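Long-range contacts in RctB replication initiator protein (Vibrio cholerae, PDB 5UBE), which initiates replication of the second chromosome of the cholera pathogen, its N-terminal domain probably taking part in DNA binding: residues His19-Ser24 with Val63-Leu68; Gly92-Ile97 with Met110-Ile115. All coordinates share one frame; numbering follows the deposited sequence.

Both interactions build one mixed sheet of a helix-turn-helix domain whose layout is consistent with a winged helix, and meet in its middle, where strand 20-22 lies beside strand 108-114: Leu20 O and His112 N are 2.8 Å apart, a probable hydrogen bond. Interaction 1, the more buried, ties strand 20-22 to the short strand 62-64 on one edge and to the start of helix 65-71; its side-chain contacts across the segments are mainly apolar, with a polar capping box at the helix start. Interaction 2, partly buried, pairs the hairpin strands at the other edge, with an aromatic cluster turned to the helices and, on the opposite face, aliphatic chains beside a lysine and an arginine.

Interaction 1 (His19-Ser24 with Val63-Leu68); sequences HLFEVS and VSTTEL
Phe21 brings the CE2 corner of its ring against Thr65 CG2 and Leu68 CD1, 3.7 Å from each. The setting is a short antiparallel strand pair in the sheet of a helix-turn-helix family domain, where strand 20-22 meets strand 62-64 just as the latter runs into helix 65-71. The Thr65 methyl comes in at the ring edge, near its plane, and both partner side chains cross Phe21 at about a right angle. With CG beside its own backbone N and anti to the carbonyl carbon (chi1 -62°), Phe21 leans back along its strand toward the His19 end, where the first helical turn lies; Ile51 of helix 42-55 and Leu85 of helix 78-91 also touch it.

The backbones are joined by a reciprocal pair, Phe21 N to Val63 O at 2.7 Å and Val63 N to Phe21 O at 2.9 Å. One residue beyond the strand pairing, Thr65 N donates to His19 O, so an N-H of the first helical turn, which has no acceptor within its own helix, is satisfied across the contact. On the sheet face opposite Phe21, Leu20 sets CD2 against Ser64 CB, 3.6 Å away. Back on the Phe21 side, Val63 meets Val23, CG2 to CG2.

Ser64 and Glu67 form a capping box that fixes where the helix starts. Glu67 N donates to Ser64 OG, and in return Ser64 N, 30° out of the carboxylate plane, donates to Glu67 OE1 from its anti side at 3.1 Å.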
loop_
_atom_site.group_PDB
_atom_site.type_symbol
_atom_site.label_atom_id
_atom_site.label_comp_id
_atom_site.label_asym_id
_atom_site.label_seq_id
_atom_site.Cartn_x
_atom_site.Cartn_y
_atom_site.Cartn_z
ATOM N N HIS A 19 6.237 -5.645 -0.823
ATOM C CA HIS A 19 5.522 -4.668 -1.619
ATOM C C HIS A 19 5.469 -3.331 -0.886
ATOM O O HIS A 19 5.553 -3.271 0.341
ATOM C CB HIS A 19 4.110 -5.164 -1.937
ATOM C CG HIS A 19 4.058 -6.154 -3.057
ATOM N ND1 HIS A 19 2.899 -6.800 -3.429
ATOM C CD2 HIS A 19 5.023 -6.604 -3.894
ATOM C CE1 HIS A 19 3.151 -7.603 -4.446
ATOM N NE2 HIS A 19 4.432 -7.504 -4.746
ATOM N N LEU A 20 5.305 -2.254 -1.662
ATOM C CA LEU A 20 5.442 -0.886 -1.179
ATOM C C LEU A 20 4.182 -0.072 -1.449
ATOM O O LEU A 20 3.530 -0.233 -2.483
ATOM C CB LEU A 20 6.621 -0.194 -1.856
ATOM C CG LEU A 20 8.009 -0.768 -1.594
ATOM C CD1 LEU A 20 9.076 0.089 -2.259
ATOM C CD2 LEU A 20 8.249 -0.853 -0.107
ATOM N N PHE A 21 3.867 0.829 -0.518
ATOM C CA PHE A 21 2.715 1.718 -0.614
ATOM C C PHE A 21 3.178 3.165 -0.538
ATOM O O PHE A 21 3.855 3.555 0.417
ATOM C CB PHE A 21 1.716 1.450 0.509
ATOM C CG PHE A 21 1.135 0.075 0.472
ATOM C CD1 PHE A 21 -0.002 -0.187 -0.270
ATOM C CD2 PHE A 21 1.744 -0.964 1.159
ATOM C CE1 PHE A 21 -0.530 -1.472 -0.308
ATOM C CE2 PHE A 21 1.220 -2.241 1.123
ATOM C CZ PHE A 21 0.097 -2.499 0.402
ATOM N N GLU A 22 2.787 3.963 -1.521
ATOM C CA GLU A 22 3.121 5.381 -1.505
ATOM C C GLU A 22 2.213 6.111 -0.512
ATOM O O GLU A 22 0.983 6.042 -0.616
ATOM C CB GLU A 22 2.997 5.942 -2.920
ATOM C CG GLU A 22 2.916 7.434 -3.027
ATOM C CD GLU A 22 2.382 7.858 -4.385
ATOM O OE1 GLU A 22 3.024 7.510 -5.404
ATOM O OE2 GLU A 22 1.311 8.504 -4.428
ATOM N N VAL A 23 2.827 6.795 0.458
ATOM C CA VAL A 23 2.073 7.558 1.444
ATOM C C VAL A 23 1.431 8.767 0.779
ATOM O O VAL A 23 2.053 9.446 -0.047
ATOM C CB VAL A 23 2.996 7.984 2.596
ATOM C CG1 VAL A 23 2.259 8.912 3.552
ATOM C CG2 VAL A 23 3.524 6.749 3.332
ATOM N N SER A 24 0.169 9.030 1.112
ATOM C CA SER A 24 -0.479 10.256 0.664
ATOM C C SER A 24 -1.425 10.736 1.749
ATOM O O SER A 24 -2.253 9.962 2.239
ATOM C CB SER A 24 -1.238 10.040 -0.649
ATOM O OG SER A 24 -2.553 10.591 -0.603
ATOM N N VAL A 63 5.521 3.013 2.704
ATOM C CA VAL A 63 5.229 2.039 3.752
ATOM C C VAL A 63 5.335 0.656 3.119
ATOM O O VAL A 63 4.801 0.431 2.033
ATOM C CB VAL A 63 3.825 2.241 4.354
ATOM C CG1 VAL A 63 3.482 1.088 5.294
ATOM C CG2 VAL A 63 3.743 3.568 5.086
ATOM N N SER A 64 6.040 -0.266 3.767
ATOM C CA SER A 64 6.208 -1.580 3.158
ATOM C C SER A 64 5.257 -2.575 3.815
ATOM O O SER A 64 4.732 -2.329 4.903
ATOM C CB SER A 64 7.662 -2.047 3.281
ATOM O OG SER A 64 8.016 -2.201 4.636
ATOM N N THR A 65 5.004 -3.698 3.124
ATOM C CA THR A 65 4.244 -4.780 3.762
ATOM C C THR A 65 4.959 -5.294 5.012
ATOM O O THR A 65 4.306 -5.692 5.987
ATOM C CB THR A 65 3.974 -5.921 2.764
ATOM O OG1 THR A 65 5.197 -6.348 2.152
ATOM C CG2 THR A 65 3.060 -5.451 1.692
ATOM N N THR A 66 6.294 -5.246 5.035
ATOM C CA THR A 66 7.014 -5.659 6.244
ATOM C C THR A 66 6.657 -4.756 7.419
ATOM O O THR A 66 6.388 -5.235 8.526
ATOM C CB THR A 66 8.526 -5.660 5.998
ATOM O OG1 THR A 66 8.864 -6.777 5.161
ATOM C CG2 THR A 66 9.307 -5.782 7.331
ATOM N N GLU A 67 6.621 -3.443 7.188
ATOM C CA GLU A 67 6.225 -2.515 8.241
ATOM C C GLU A 67 4.767 -2.720 8.636
ATOM O O GLU A 67 4.406 -2.508 9.800
ATOM C CB GLU A 67 6.486 -1.063 7.784
ATOM C CG GLU A 67 7.968 -0.776 7.495
ATOM C CD GLU A 67 8.238 0.636 6.959
ATOM O OE1 GLU A 67 7.453 1.137 6.134
ATOM O OE2 GLU A 67 9.245 1.246 7.364
ATOM N N LEU A 68 3.918 -3.108 7.681
ATOM C CA LEU A 68 2.518 -3.371 8.002
ATOM C C LEU A 68 2.379 -4.561 8.944
ATOM O O LEU A 68 1.608 -4.510 9.913
ATOM C CB LEU A 68 1.711 -3.605 6.726
ATOM C CG LEU A 68 1.516 -2.379 5.820
ATOM C CD1 LEU A 68 0.550 -2.679 4.701
ATOM C CD2 LEU A 68 1.047 -1.151 6.604
#

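Interaction 2 (Gly92-Ile97 with Met110-Ile115); sequences GLFKQI and MLHRFI
Gly92 O lies 3.4 Å from Ile115 CD1, at the point where the chain leaves helix 78-91 through a Schellman motif and enters the beta hairpin of strands 94-100 and 108-114. At Leu93 the carbonyl accepts from Ile115 N, while the side chain turns from the partner strand to Ile44 and Leu48 of helix 42-55.

Phe94 is the centre of an aromatic cluster. Its CE1 sits 3.5 Å above the Phe114 ring, offset toward the rim; the two side chains run side by side, yet their planes are inclined at 45°. His112 instead presents its edge to the Phe94 face, with centroids 5.9 Å apart and the planes at right angles.

Lys95, on the other face of the sheet, exchanges backbone bonds with Arg113, and Ile115 CD1 packs against its N. Gln96 returns to the cluster side and lies alongside His112, its amide tilted 24° from the imidazole; NE2 approaches His112 CE1 to 3.3 Å. Met110, its chain folded at the CB-CG bond, crosses Gln96 at about a right angle and brings SD within 3.6 Å of Ile97 C.

Ile97 is gripped by two backbone bonds to Leu111, each 2.7 Å. Its CG1, beside the backbone N, carries CD1 over the centre of the Arg113 guanidinium, 3.5 Å above the plane.

The aromatic side packs on the helices, although His112 ND1 is buried there without a partner. On the other side, the salt bridge from Arg113 NE to Glu22 of strand 20-22 and Ile97 CD1 over the guanidinium together probably restrict the group's rotation, leaving its charge paired while its face serves as an apolar surface.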
loop_
_atom_site.group_PDB
_atom_site.type_symbol
_atom_site.label_atom_id
_atom_site.label_comp_id
_atom_site.label_asym_id
_atom_site.label_seq_id
_atom_site.Cartn_x
_atom_site.Cartn_y
_atom_site.Cartn_z
ATOM N N GLY A 92 -10.047 -1.548 -7.734
ATOM C CA GLY A 92 -9.510 -0.378 -8.389
ATOM C C GLY A 92 -8.940 0.675 -7.460
ATOM O O GLY A 92 -8.771 1.816 -7.892
ATOM N N LEU A 93 -8.614 0.317 -6.211
ATOM C CA LEU A 93 -8.152 1.288 -5.221
ATOM C C LEU A 93 -6.700 1.696 -5.435
ATOM O O LEU A 93 -6.314 2.806 -5.054
ATOM C CB LEU A 93 -8.314 0.722 -3.804
ATOM C CG LEU A 93 -9.731 0.299 -3.429
ATOM C CD1 LEU A 93 -9.829 0.081 -1.942
ATOM C CD2 LEU A 93 -10.728 1.346 -3.880
ATOM N N PHE A 94 -5.893 0.830 -6.039
ATOM C CA PHE A 94 -4.463 1.043 -6.188
ATOM C C PHE A 94 -4.045 0.900 -7.638
ATOM O O PHE A 94 -4.434 -0.061 -8.313
ATOM C CB PHE A 94 -3.643 0.017 -5.389
ATOM C CG PHE A 94 -3.770 0.138 -3.917
ATOM C CD1 PHE A 94 -3.156 1.185 -3.242
ATOM C CD2 PHE A 94 -4.459 -0.831 -3.194
ATOM C CE1 PHE A 94 -3.245 1.286 -1.866
ATOM C CE2 PHE A 94 -4.556 -0.739 -1.822
ATOM C CZ PHE A 94 -3.944 0.310 -1.155
ATOM N N LYS A 95 -3.201 1.824 -8.089
ATOM C CA LYS A 95 -2.411 1.621 -9.293
ATOM C C LYS A 95 -1.137 0.863 -8.933
ATOM O O LYS A 95 -0.334 1.334 -8.108
ATOM C CB LYS A 95 -2.068 2.954 -9.941
ATOM C CG LYS A 95 -1.355 2.826 -11.270
ATOM C CD LYS A 95 -1.155 4.194 -11.902
ATOM C CE LYS A 95 -0.501 4.083 -13.268
ATOM N NZ LYS A 95 -0.084 5.415 -13.782
ATOM N N GLN A 96 -0.954 -0.302 -9.554
ATOM C CA GLN A 96 0.257 -1.096 -9.370
ATOM C C GLN A 96 1.351 -0.584 -10.298
ATOM O O GLN A 96 1.183 -0.569 -11.523
ATOM C CB GLN A 96 -0.013 -2.571 -9.638
ATOM C CG GLN A 96 -1.036 -3.193 -8.718
ATOM C CD GLN A 96 -0.937 -4.708 -8.712
ATOM O OE1 GLN A 96 -1.737 -5.388 -9.352
ATOM N NE2 GLN A 96 0.056 -5.247 -7.988
ATOM N N ILE A 97 2.473 -0.187 -9.710
ATOM C CA ILE A 97 3.609 0.382 -10.426
ATOM C C ILE A 97 4.826 -0.488 -10.151
ATOM O O ILE A 97 5.294 -0.522 -9.006
ATOM C CB ILE A 97 3.871 1.822 -9.967
ATOM C CG1 ILE A 97 2.596 2.665 -10.107
ATOM C CG2 ILE A 97 5.057 2.426 -10.719
ATOM C CD1 ILE A 97 2.696 4.044 -9.472
ATOM N N MET A 110 6.763 -4.198 -6.167
ATOM C CA MET A 110 5.543 -3.507 -6.590
ATOM C C MET A 110 5.301 -2.255 -5.750
ATOM O O MET A 110 5.298 -2.315 -4.514
ATOM C CB MET A 110 4.319 -4.419 -6.491
ATOM C CG MET A 110 3.867 -4.997 -7.818
ATOM S SD MET A 110 3.611 -3.763 -9.097
ATOM C CE MET A 110 3.232 -4.845 -10.479
ATOM N N LEU A 111 5.079 -1.130 -6.421
ATOM C CA LEU A 111 4.668 0.099 -5.759
ATOM C C LEU A 111 3.174 0.299 -5.968
ATOM O O LEU A 111 2.658 0.076 -7.063
ATOM C CB LEU A 111 5.443 1.304 -6.292
ATOM C CG LEU A 111 5.135 2.628 -5.593
ATOM C CD1 LEU A 111 5.530 2.550 -4.125
ATOM C CD2 LEU A 111 5.843 3.775 -6.297
ATOM N N HIS A 112 2.485 0.715 -4.913
ATOM C CA HIS A 112 1.036 0.860 -4.939
ATOM C C HIS A 112 0.694 2.282 -4.548
ATOM O O HIS A 112 1.111 2.753 -3.485
ATOM C CB HIS A 112 0.364 -0.148 -4.003
ATOM C CG HIS A 112 0.684 -1.558 -4.357
ATOM N ND1 HIS A 112 -0.209 -2.388 -4.999
ATOM C CD2 HIS A 112 1.831 -2.262 -4.226
ATOM C CE1 HIS A 112 0.364 -3.558 -5.217
ATOM N NE2 HIS A 112 1.602 -3.508 -4.759
ATOM N N ARG A 113 -0.065 2.953 -5.408
ATOM C CA ARG A 113 -0.433 4.352 -5.247
ATOM C C ARG A 113 -1.947 4.440 -5.161
ATOM O O ARG A 113 -2.649 3.873 -5.998
ATOM C CB ARG A 113 0.093 5.189 -6.418
ATOM C CG ARG A 113 -0.653 6.498 -6.667
ATOM C CD ARG A 113 -0.049 7.192 -7.870
ATOM N NE ARG A 113 1.409 7.188 -7.779
ATOM C CZ ARG A 113 2.232 7.466 -8.784
ATOM N NH1 ARG A 113 1.751 7.773 -9.982
ATOM N NH2 ARG A 113 3.544 7.432 -8.589
ATOM N N PHE A 114 -2.444 5.108 -4.127
ATOM C CA PHE A 114 -3.878 5.294 -4.001
ATOM C C PHE A 114 -4.401 6.032 -5.222
ATOM O O PHE A 114 -3.718 6.890 -5.787
ATOM C CB PHE A 114 -4.202 6.066 -2.722
ATOM C CG PHE A 114 -4.109 5.220 -1.456
ATOM C CD1 PHE A 114 -5.149 4.359 -1.102
ATOM C CD2 PHE A 114 -2.992 5.289 -0.629
ATOM C CE1 PHE A 114 -5.075 3.599 0.055
ATOM C CE2 PHE A 114 -2.904 4.510 0.539
ATOM C CZ PHE A 114 -3.952 3.666 0.876
ATOM N N ILE A 115 -5.598 5.655 -5.660
ATOM C CA ILE A 115 -6.246 6.255 -6.818
ATOM C C ILE A 115 -7.387 7.126 -6.315
ATOM O O ILE A 115 -8.171 6.705 -5.457
ATOM C CB ILE A 115 -6.754 5.184 -7.808
ATOM C CG1 ILE A 115 -5.631 4.210 -8.169
ATOM C CG2 ILE A 115 -7.267 5.841 -9.083
ATOM C CD1 ILE A 115 -5.995 3.215 -9.244
#